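Local coordinates for protein heavy metal cation tricomponent efflux pump ZneA(CzcA-like) (Cupriavidus metallidurans, PDB 4K0J) that is an inner-membrane RND-family efflux pump that exports zinc ions in exchange for protons as part of a three-component heavy-metal resistance system, at residues F438-A446 against V866-E877; A928-R939 against T1004-Y1012. One frame throughout, in Å; residues are numbered along the deposited sequence.

Interaction 1. Residues F438-A446 against V866-E877; sequences FGMIVIITA and VLALMFVLLFGE
Leu873 pushes its CD1 methyl into a hollow formed by Ile441, Val442 and Thr445, one of the main bumps in the pairing of two antiparallel transmembrane helices in the membrane domain of an RND pump. The helical segments 438-446 and 866-873 run 170° apart, their axes 9.6 Å from each other, a separation at which interlocking side chains fill the gap. With CG of Leu873 anti to its carbonyl carbon (chi1 -71°), CD1 meets Thr445 CG2 tip to tip at 3.7 Å and also lies against the carbonyl oxygen of Ile441. Val442 answers with a bump of its own. Its CG2 methyl wedges between two successive leucines, 3.8 Å from Leu873 CD1 and 3.6 Å from Leu874 CD1, and Leu874 crosses it at about a right angle. Nearer the start of segment 866-877 the shapes are reversed: small Ala446 provides the hollow. Val866 CG2 settles over Ala446 CA at 3.7 Å, while Met870, extended as far as its sulfur, bends at its last torsion to lay CE against Ala446 CB. Thr445 contributes OG1 as well, which rests against Leu869 CD1 in a plain van der Waals contact. Beyond the pair, Val442 leans on Val925 of helix 911-939, and Leu874 packs on Ile887 and Leu888. The far end of the contact is different in kind, because there a carboxylate meets an aromatic rim. Glu877 slides past Phe438 in the opposite direction, its carboxylate plane turned 84° from the ring, with CB in the ring plane at the edge, 3.8 Å from Phe438 CD2.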
loop_
_atom_site.group_PDB
_atom_site.type_symbol
_atom_site.label_atom_id
_atom_site.label_comp_id
_atom_site.label_asym_id
_atom_site.label_seq_id
_atom_site.Cartn_x
_atom_site.Cartn_y
_atom_site.Cartn_z
ATOM N N PHE C 438 -8.114 42.439 -8.391
ATOM C CA PHE C 438 -9.417 41.785 -8.395
ATOM C C PHE C 438 -9.782 41.195 -9.756
ATOM O O PHE C 438 -10.385 40.131 -9.826
ATOM C CB PHE C 438 -10.513 42.709 -7.858
ATOM C CG PHE C 438 -10.508 42.834 -6.361
ATOM C CD1 PHE C 438 -9.582 42.136 -5.601
ATOM C CD2 PHE C 438 -11.432 43.630 -5.711
ATOM C CE1 PHE C 438 -9.571 42.240 -4.224
ATOM C CE2 PHE C 438 -11.429 43.738 -4.334
ATOM C CZ PHE C 438 -10.497 43.043 -3.589
ATOM N N GLY C 439 -9.397 41.872 -10.832
ATOM C CA GLY C 439 -9.637 41.353 -12.167
ATOM C C GLY C 439 -8.904 40.045 -12.423
ATOM O O GLY C 439 -9.457 39.112 -13.010
ATOM N N MET C 440 -7.656 39.973 -11.971
ATOM C CA MET C 440 -6.841 38.778 -12.168
ATOM C C MET C 440 -7.216 37.654 -11.198
ATOM O O MET C 440 -7.127 36.475 -11.545
ATOM C CB MET C 440 -5.348 39.109 -12.081
ATOM C CG MET C 440 -4.866 40.097 -13.144
ATOM S SD MET C 440 -4.566 39.387 -14.773
ATOM C CE MET C 440 -2.839 38.930 -14.631
ATOM N N ILE C 441 -7.645 38.001 -9.989
ATOM C CA ILE C 441 -8.153 36.964 -9.096
ATOM C C ILE C 441 -9.494 36.462 -9.629
ATOM O O ILE C 441 -9.916 35.348 -9.326
ATOM C CB ILE C 441 -8.284 37.431 -7.626
ATOM C CG1 ILE C 441 -8.333 36.221 -6.688
ATOM C CG2 ILE C 441 -9.511 38.306 -7.431
ATOM C CD1 ILE C 441 -8.627 36.574 -5.245
ATOM N N VAL C 442 -10.153 37.290 -10.434
ATOM C CA VAL C 442 -11.383 36.883 -11.098
ATOM C C VAL C 442 -11.080 35.949 -12.264
ATOM O O VAL C 442 -11.770 34.954 -12.454
ATOM C CB VAL C 442 -12.222 38.096 -11.567
ATOM C CG1 VAL C 442 -13.151 37.707 -12.704
ATOM C CG2 VAL C 442 -13.030 38.651 -10.407
ATOM N N ILE C 443 -10.040 36.248 -13.037
ATOM C CA ILE C 443 -9.684 35.350 -14.131
ATOM C C ILE C 443 -9.124 34.033 -13.583
ATOM O O ILE C 443 -9.216 32.986 -14.229
ATOM C CB ILE C 443 -8.714 36.000 -15.149
ATOM C CG1 ILE C 443 -8.631 35.161 -16.424
ATOM C CG2 ILE C 443 -7.337 36.165 -14.566
ATOM C CD1 ILE C 443 -7.673 35.716 -17.452
ATOM N N ILE C 444 -8.569 34.088 -12.374
ATOM C CA ILE C 444 -8.094 32.882 -11.698
ATOM C C ILE C 444 -9.250 32.059 -11.127
ATOM O O ILE C 444 -9.277 30.838 -11.266
ATOM C CB ILE C 444 -7.069 33.213 -10.594
ATOM C CG1 ILE C 444 -5.657 33.218 -11.180
ATOM C CG2 ILE C 444 -7.139 32.205 -9.462
ATOM C CD1 ILE C 444 -4.568 33.482 -10.160
ATOM N N THR C 445 -10.211 32.729 -10.498
ATOM C CA THR C 445 -11.378 32.040 -9.961
ATOM C C THR C 445 -12.250 31.511 -11.096
ATOM O O THR C 445 -13.042 30.592 -10.901
ATOM C CB THR C 445 -12.224 32.946 -9.039
ATOM O OG1 THR C 445 -13.024 32.134 -8.174
ATOM C CG2 THR C 445 -13.142 33.842 -9.848
ATOM N N ALA C 446 -12.091 32.090 -12.282
ATOM C CA ALA C 446 -12.857 31.667 -13.446
ATOM C C ALA C 446 -12.165 30.495 -14.114
ATOM O O ALA C 446 -12.812 29.553 -14.561
ATOM C CB ALA C 446 -13.023 32.815 -14.426
ATOM N N VAL C 866 -19.003 29.125 -10.764
ATOM C CA VAL C 866 -18.077 30.234 -10.957
ATOM C C VAL C 866 -18.782 31.588 -10.861
ATOM O O VAL C 866 -18.278 32.502 -10.208
ATOM C CB VAL C 866 -17.292 30.105 -12.290
ATOM C CG1 VAL C 866 -18.235 29.874 -13.461
ATOM C CG2 VAL C 866 -16.425 31.331 -12.525
ATOM N N LEU C 867 -19.955 31.702 -11.480
ATOM C CA LEU C 867 -20.712 32.955 -11.479
ATOM C C LEU C 867 -21.134 33.369 -10.073
ATOM O O LEU C 867 -21.468 34.529 -9.836
ATOM C CB LEU C 867 -21.940 32.857 -12.390
ATOM C CG LEU C 867 -21.692 32.545 -13.868
ATOM C CD1 LEU C 867 -22.967 32.740 -14.673
ATOM C CD2 LEU C 867 -20.570 33.393 -14.427
ATOM N N ALA C 868 -21.122 32.415 -9.147
ATOM C CA ALA C 868 -21.351 32.712 -7.740
ATOM C C ALA C 868 -20.180 33.522 -7.195
ATOM O O ALA C 868 -20.344 34.677 -6.805
ATOM C CB ALA C 868 -21.521 31.431 -6.949
ATOM N N LEU C 869 -18.999 32.911 -7.183
ATOM C CA LEU C 869 -17.790 33.576 -6.704
ATOM C C LEU C 869 -17.461 34.817 -7.528
ATOM O O LEU C 869 -17.052 35.844 -6.983
ATOM C CB LEU C 869 -16.603 32.610 -6.725
ATOM C CG LEU C 869 -16.724 31.369 -5.841
ATOM C CD1 LEU C 869 -15.491 30.488 -5.982
ATOM C CD2 LEU C 869 -16.943 31.770 -4.391
ATOM N N MET C 870 -17.642 34.710 -8.843
ATOM C CA MET C 870 -17.366 35.810 -9.761
ATOM C C MET C 870 -18.167 37.052 -9.394
ATOM O O MET C 870 -17.649 38.164 -9.428
ATOM C CB MET C 870 -17.671 35.394 -11.201
ATOM C CG MET C 870 -17.455 36.488 -12.230
ATOM S SD MET C 870 -17.770 35.914 -13.910
ATOM C CE MET C 870 -16.518 34.642 -14.074
ATOM N N PHE C 871 -19.431 36.852 -9.041
ATOM C CA PHE C 871 -20.271 37.947 -8.580
ATOM C C PHE C 871 -19.831 38.362 -7.185
ATOM O O PHE C 871 -19.876 39.542 -6.836
ATOM C CB PHE C 871 -21.739 37.525 -8.566
ATOM C CG PHE C 871 -22.689 38.624 -8.174
ATOM C CD1 PHE C 871 -23.050 38.809 -6.849
ATOM C CD2 PHE C 871 -23.235 39.461 -9.134
ATOM C CE1 PHE C 871 -23.928 39.813 -6.488
ATOM C CE2 PHE C 871 -24.117 40.464 -8.778
ATOM C CZ PHE C 871 -24.461 40.642 -7.455
ATOM N N VAL C 872 -19.400 37.383 -6.395
ATOM C CA VAL C 872 -18.950 37.636 -5.030
ATOM C C VAL C 872 -17.690 38.497 -4.999
ATOM O O VAL C 872 -17.608 39.460 -4.236
ATOM C CB VAL C 872 -18.725 36.325 -4.255
ATOM C CG1 VAL C 872 -17.820 36.557 -3.055
ATOM C CG2 VAL C 872 -20.058 35.759 -3.803
ATOM N N LEU C 873 -16.712 38.152 -5.831
ATOM C CA LEU C 873 -15.517 38.979 -5.969
ATOM C C LEU C 873 -15.898 40.348 -6.521
ATOM O O LEU C 873 -15.402 41.378 -6.063
ATOM C CB LEU C 873 -14.494 38.305 -6.885
ATOM C CG LEU C 873 -13.805 37.070 -6.307
ATOM C CD1 LEU C 873 -12.840 36.473 -7.315
ATOM C CD2 LEU C 873 -13.084 37.428 -5.020
ATOM N N LEU C 874 -16.803 40.348 -7.493
ATOM C CA LEU C 874 -17.270 41.582 -8.108
ATOM C C LEU C 874 -18.252 42.339 -7.227
ATOM O O LEU C 874 -18.816 43.345 -7.648
ATOM C CB LEU C 874 -17.898 41.302 -9.473
ATOM C CG LEU C 874 -17.020 41.687 -10.664
ATOM C CD1 LEU C 874 -15.598 41.195 -10.456
ATOM C CD2 LEU C 874 -17.592 41.143 -11.964
ATOM N N PHE C 875 -18.466 41.860 -6.007
ATOM C CA PHE C 875 -19.302 42.595 -5.073
ATOM C C PHE C 875 -18.495 43.720 -4.449
ATOM O O PHE C 875 -17.280 43.601 -4.289
ATOM C CB PHE C 875 -19.867 41.683 -3.986
ATOM C CG PHE C 875 -20.749 42.396 -3.004
ATOM C CD1 PHE C 875 -22.074 42.657 -3.309
ATOM C CD2 PHE C 875 -20.252 42.815 -1.780
ATOM C CE1 PHE C 875 -22.889 43.317 -2.410
ATOM C CE2 PHE C 875 -21.060 43.476 -0.879
ATOM C CZ PHE C 875 -22.380 43.730 -1.195
ATOM N N GLY C 876 -19.179 44.807 -4.101
ATOM C CA GLY C 876 -18.537 45.983 -3.543
ATOM C C GLY C 876 -17.721 46.706 -4.594
ATOM O O GLY C 876 -18.166 47.701 -5.165
ATOM N N GLU C 877 -16.525 46.187 -4.852
ATOM C CA GLU C 877 -15.638 46.740 -5.869
ATOM C C GLU C 877 -16.199 46.535 -7.275
ATOM O O GLU C 877 -16.925 47.386 -7.797
ATOM C CB GLU C 877 -14.244 46.114 -5.750
ATOM C CG GLU C 877 -13.366 46.284 -6.979
ATOM C CD GLU C 877 -13.399 45.070 -7.887
ATOM O OE1 GLU C 877 -14.157 44.124 -7.583
ATOM O OE2 GLU C 877 -12.662 45.059 -8.897
#

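Interaction 2. Residues A928-R939 against T1004-Y1012; sequences AIIMIANLNRWR and TLVLLPALY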
loop_
_atom_site.group_PDB
_atom_site.type_symbol
_atom_site.label_atom_id
_atom_site.label_comp_id
_atom_site.label_asym_id
_atom_site.label_seq_id
_atom_site.Cartn_x
_atom_site.Cartn_y
_atom_site.Cartn_z
ATOM N N ALA C 928 -14.077 44.368 -19.335
ATOM C CA ALA C 928 -15.268 44.992 -18.761
ATOM C C ALA C 928 -14.968 45.638 -17.404
ATOM O O ALA C 928 -15.381 46.770 -17.137
ATOM C CB ALA C 928 -16.390 43.976 -18.628
ATOM N N ILE C 929 -14.244 44.912 -16.556
ATOM C CA ILE C 929 -13.870 45.405 -15.235
ATOM C C ILE C 929 -13.046 46.674 -15.333
ATOM O O ILE C 929 -13.358 47.659 -14.680
ATOM C CB ILE C 929 -13.086 44.354 -14.424
ATOM C CG1 ILE C 929 -14.038 43.309 -13.844
ATOM C CG2 ILE C 929 -12.317 45.013 -13.287
ATOM C CD1 ILE C 929 -13.329 42.122 -13.232
ATOM N N ILE C 930 -11.998 46.652 -16.153
ATOM C CA ILE C 930 -11.153 47.831 -16.329
ATOM C C ILE C 930 -11.965 49.036 -16.798
ATOM O O ILE C 930 -11.875 50.128 -16.219
ATOM C CB ILE C 930 -10.009 47.565 -17.323
ATOM C CG1 ILE C 930 -8.997 46.596 -16.710
ATOM C CG2 ILE C 930 -9.314 48.864 -17.700
ATOM C CD1 ILE C 930 -8.339 47.127 -15.455
ATOM N N MET C 931 -12.767 48.824 -17.840
ATOM C CA MET C 931 -13.638 49.871 -18.361
ATOM C C MET C 931 -14.508 50.486 -17.264
ATOM O O MET C 931 -14.406 51.684 -16.973
ATOM C CB MET C 931 -14.520 49.316 -19.482
ATOM C CG MET C 931 -15.723 50.183 -19.819
ATOM S SD MET C 931 -15.265 51.863 -20.270
ATOM C CE MET C 931 -14.490 51.587 -21.860
ATOM N N ILE C 932 -15.342 49.653 -16.649
ATOM C CA ILE C 932 -16.306 50.111 -15.653
ATOM C C ILE C 932 -15.643 50.737 -14.425
ATOM O O ILE C 932 -16.176 51.675 -13.837
ATOM C CB ILE C 932 -17.274 48.971 -15.244
ATOM C CG1 ILE C 932 -18.656 49.212 -15.852
ATOM C CG2 ILE C 932 -17.384 48.842 -13.731
ATOM C CD1 ILE C 932 -18.636 49.384 -17.352
ATOM N N ALA C 933 -14.470 50.230 -14.059
ATOM C CA ALA C 933 -13.749 50.734 -12.896
ATOM C C ALA C 933 -13.158 52.114 -13.155
ATOM O O ALA C 933 -13.399 53.047 -12.388
ATOM C CB ALA C 933 -12.659 49.764 -12.474
ATOM N N ASN C 934 -12.384 52.245 -14.231
ATOM C CA ASN C 934 -11.805 53.541 -14.571
ATOM C C ASN C 934 -12.890 54.574 -14.850
ATOM O O ASN C 934 -12.704 55.761 -14.605
ATOM C CB ASN C 934 -10.837 53.430 -15.748
ATOM C CG ASN C 934 -9.576 52.663 -15.393
ATOM O OD1 ASN C 934 -9.610 51.735 -14.587
ATOM N ND2 ASN C 934 -8.455 53.056 -15.982
ATOM N N LEU C 935 -14.031 54.108 -15.346
ATOM C CA LEU C 935 -15.188 54.969 -15.568
ATOM C C LEU C 935 -15.757 55.478 -14.237
ATOM O O LEU C 935 -15.776 56.689 -13.962
ATOM C CB LEU C 935 -16.258 54.184 -16.331
ATOM C CG LEU C 935 -17.478 54.905 -16.898
ATOM C CD1 LEU C 935 -17.041 56.012 -17.830
ATOM C CD2 LEU C 935 -18.369 53.917 -17.630
ATOM N N ASN C 936 -16.202 54.529 -13.418
ATOM C CA ASN C 936 -16.839 54.798 -12.131
ATOM C C ASN C 936 -15.938 55.562 -11.163
ATOM O O ASN C 936 -16.421 56.225 -10.246
ATOM C CB ASN C 936 -17.295 53.480 -11.494
ATOM C CG ASN C 936 -18.284 53.683 -10.365
ATOM O OD1 ASN C 936 -18.945 54.717 -10.282
ATOM N ND2 ASN C 936 -18.394 52.690 -9.490
ATOM N N ARG C 937 -14.628 55.462 -11.366
ATOM C CA ARG C 937 -13.668 56.188 -10.541
ATOM C C ARG C 937 -13.367 57.560 -11.135
ATOM O O ARG C 937 -13.138 58.520 -10.400
ATOM C CB ARG C 937 -12.376 55.384 -10.365
ATOM C CG ARG C 937 -11.297 56.102 -9.562
ATOM C CD ARG C 937 -11.784 56.477 -8.168
ATOM N NE ARG C 937 -11.863 55.324 -7.276
ATOM C CZ ARG C 937 -10.890 54.949 -6.451
ATOM N NH1 ARG C 937 -9.758 55.638 -6.402
ATOM N NH2 ARG C 937 -11.047 53.885 -5.675
ATOM N N TRP C 938 -13.370 57.651 -12.463
ATOM C CA TRP C 938 -13.182 58.935 -13.129
ATOM C C TRP C 938 -14.292 59.897 -12.739
ATOM O O TRP C 938 -14.032 61.050 -12.393
ATOM C CB TRP C 938 -13.167 58.779 -14.648
ATOM C CG TRP C 938 -11.941 59.336 -15.295
ATOM C CD1 TRP C 938 -10.921 58.631 -15.861
ATOM C CD2 TRP C 938 -11.600 60.720 -15.438
ATOM N NE1 TRP C 938 -9.967 59.488 -16.353
ATOM C CE2 TRP C 938 -10.360 60.777 -16.104
ATOM C CE3 TRP C 938 -12.222 61.917 -15.067
ATOM C CZ2 TRP C 938 -9.730 61.985 -16.407
ATOM C CZ3 TRP C 938 -11.596 63.115 -15.369
ATOM C CH2 TRP C 938 -10.362 63.139 -16.032
ATOM N N ARG C 939 -15.534 59.425 -12.789
ATOM C CA ARG C 939 -16.654 60.297 -12.448
ATOM C C ARG C 939 -16.966 60.330 -10.949
ATOM O O ARG C 939 -17.178 61.399 -10.377
ATOM C CB ARG C 939 -17.905 59.928 -13.251
ATOM C CG ARG C 939 -18.382 58.500 -13.068
ATOM C CD ARG C 939 -19.805 58.348 -13.558
ATOM N NE ARG C 939 -20.667 59.392 -13.015
ATOM C CZ ARG C 939 -21.252 59.333 -11.823
ATOM N NH1 ARG C 939 -21.069 58.275 -11.043
ATOM N NH2 ARG C 939 -22.020 60.332 -11.409
ATOM N N THR C 1004 -17.940 45.998 -25.686
ATOM C CA THR C 1004 -17.428 46.418 -24.388
ATOM C C THR C 1004 -17.199 47.921 -24.402
ATOM O O THR C 1004 -17.232 48.577 -23.363
ATOM C CB THR C 1004 -16.088 45.733 -24.059
ATOM O OG1 THR C 1004 -16.171 44.336 -24.363
ATOM C CG2 THR C 1004 -15.741 45.908 -22.589
ATOM N N LEU C 1005 -16.971 48.461 -25.596
ATOM C CA LEU C 1005 -16.641 49.873 -25.747
ATOM C C LEU C 1005 -17.811 50.683 -26.292
ATOM O O LEU C 1005 -17.694 51.893 -26.481
ATOM C CB LEU C 1005 -15.428 50.034 -26.663
ATOM C CG LEU C 1005 -14.204 49.210 -26.264
ATOM C CD1 LEU C 1005 -13.054 49.434 -27.237
ATOM C CD2 LEU C 1005 -13.783 49.539 -24.840
ATOM N N VAL C 1006 -18.934 50.019 -26.547
ATOM C CA VAL C 1006 -20.105 50.696 -27.101
ATOM C C VAL C 1006 -21.356 50.506 -26.244
ATOM O O VAL C 1006 -21.828 51.447 -25.609
ATOM C CB VAL C 1006 -20.406 50.235 -28.542
ATOM C CG1 VAL C 1006 -21.633 50.952 -29.080
ATOM C CG2 VAL C 1006 -19.206 50.485 -29.444
ATOM N N LEU C 1007 -21.892 49.290 -26.233
ATOM C CA LEU C 1007 -23.116 49.002 -25.491
ATOM C C LEU C 1007 -22.903 49.092 -23.982
ATOM O O LEU C 1007 -23.839 49.356 -23.226
ATOM C CB LEU C 1007 -23.654 47.615 -25.851
ATOM C CG LEU C 1007 -24.041 47.344 -27.305
ATOM C CD1 LEU C 1007 -24.445 45.890 -27.472
ATOM C CD2 LEU C 1007 -25.164 48.268 -27.754
ATOM N N LEU C 1008 -21.667 48.870 -23.551
ATOM C CA LEU C 1008 -21.350 48.832 -22.126
ATOM C C LEU C 1008 -21.345 50.206 -21.431
ATOM O O LEU C 1008 -21.921 50.343 -20.347
ATOM C CB LEU C 1008 -20.040 48.073 -21.879
ATOM C CG LEU C 1008 -19.758 47.689 -20.428
ATOM C CD1 LEU C 1008 -20.879 46.811 -19.897
ATOM C CD2 LEU C 1008 -18.413 46.987 -20.302
ATOM N N PRO C 1009 -20.694 51.223 -22.034
ATOM C CA PRO C 1009 -20.782 52.547 -21.404
ATOM C C PRO C 1009 -22.216 53.070 -21.375
ATOM O O PRO C 1009 -22.639 53.649 -20.373
ATOM C CB PRO C 1009 -19.919 53.422 -22.316
ATOM C CG PRO C 1009 -18.955 52.480 -22.936
ATOM C CD PRO C 1009 -19.738 51.224 -23.158
ATOM N N ALA C 1010 -22.948 52.861 -22.465
ATOM C CA ALA C 1010 -24.357 53.228 -22.530
ATOM C C ALA C 1010 -25.138 52.484 -21.455
ATOM O O ALA C 1010 -26.079 53.018 -20.869
ATOM C CB ALA C 1010 -24.923 52.924 -23.909
ATOM N N LEU C 1011 -24.737 51.246 -21.195
ATOM C CA LEU C 1011 -25.363 50.454 -20.147
ATOM C C LEU C 1011 -25.133 51.101 -18.786
ATOM O O LEU C 1011 -26.064 51.239 -17.988
ATOM C CB LEU C 1011 -24.817 49.026 -20.155
ATOM C CG LEU C 1011 -25.424 48.063 -19.135
ATOM C CD1 LEU C 1011 -26.925 47.927 -19.354
ATOM C CD2 LEU C 1011 -24.739 46.707 -19.215
ATOM N N TYR C 1012 -23.891 51.507 -18.532
ATOM C CA TYR C 1012 -23.533 52.132 -17.259
ATOM C C TYR C 1012 -24.271 53.451 -17.045
ATOM O O TYR C 1012 -24.757 53.728 -15.946
ATOM C CB TYR C 1012 -22.019 52.350 -17.165
ATOM C CG TYR C 1012 -21.569 52.991 -15.869
ATOM C CD1 TYR C 1012 -21.313 54.355 -15.797
ATOM C CD2 TYR C 1012 -21.404 52.233 -14.717
ATOM C CE1 TYR C 1012 -20.902 54.945 -14.617
ATOM C CE2 TYR C 1012 -20.994 52.815 -13.530
ATOM C CZ TYR C 1012 -20.745 54.172 -13.487
ATOM O OH TYR C 1012 -20.337 54.759 -12.313
#
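Extended first torsions throw Tyr1012 and Asn936 across the groove between their helices: Tyr1012 CG stands anti to N (chi1 -180°), and Asn936 swings its amide out in the same sense (chi1 -164°). The phenol thereby enters helix 928-939 as a knob into a hole made by Ile932, Leu935, Asn936 and Arg939, and it accounts for the largest share of the buried surface. Each wall of the hole offers a different group. Leu935 slides past the ring with CD2 3.5 Å from Tyr1012 CD1, and Ile932 adds CG1 near CD2 of the ring. Arg939 comes in at the edge, its CD in the ring plane and 3.7 Å from Tyr1012 CE1. At the end of the ring Asn936 OD1 lies 2.5 Å from Tyr1012 OH, the two side chains crossing at about a right angle. The helices run in the same general direction, crossing at -41°, so their separation changes along the contact. One turn back, Leu1008 presents CG to Ile932 CD1 at 3.7 Å and CD2 to Ala928 CB at 4.0 Å. Toward the start of segment 1004-1012, Leu1005 CD2 meets CE of Met931, a chain folded at two torsions, at 3.7 Å. Thr1004 lays its CG2 methyl on Ala928 and turns OG1 the other way, to a hydrogen bond with Ala1000 O. Ile887 of helix 884-888 packs on Ala928 and Ile932. The chemistry thus grades from mainly apolar to mixed along the two segments, and an amphipathic tyrosine bridges the two regimes, consistent with a contact that runs from the membrane interior toward its cytoplasmic boundary.

Both contacts belong to the membrane domain, but they join different helices: interaction 1 pairs helices 433-447 and 848-873 in antiparallel fashion, whereas interaction 2 sets helix 911-939 against segment 1004-1012, which leads into helix 1007-1015, the last helix in the model. Their centres lie about 17 Å apart, and they meet at Ile929, whose CD1 is 3.7 Å from Leu874 CD1 and 3.9 Å from Gly439 CA. Helix 911-939 therefore ties the two together. Interaction 1 is only partly buried and relies mainly on interlocking methyl groups, with its one charged group at an end. Interaction 2 is more thoroughly buried, yet it admits a phenol, an amide and an arginine side chain.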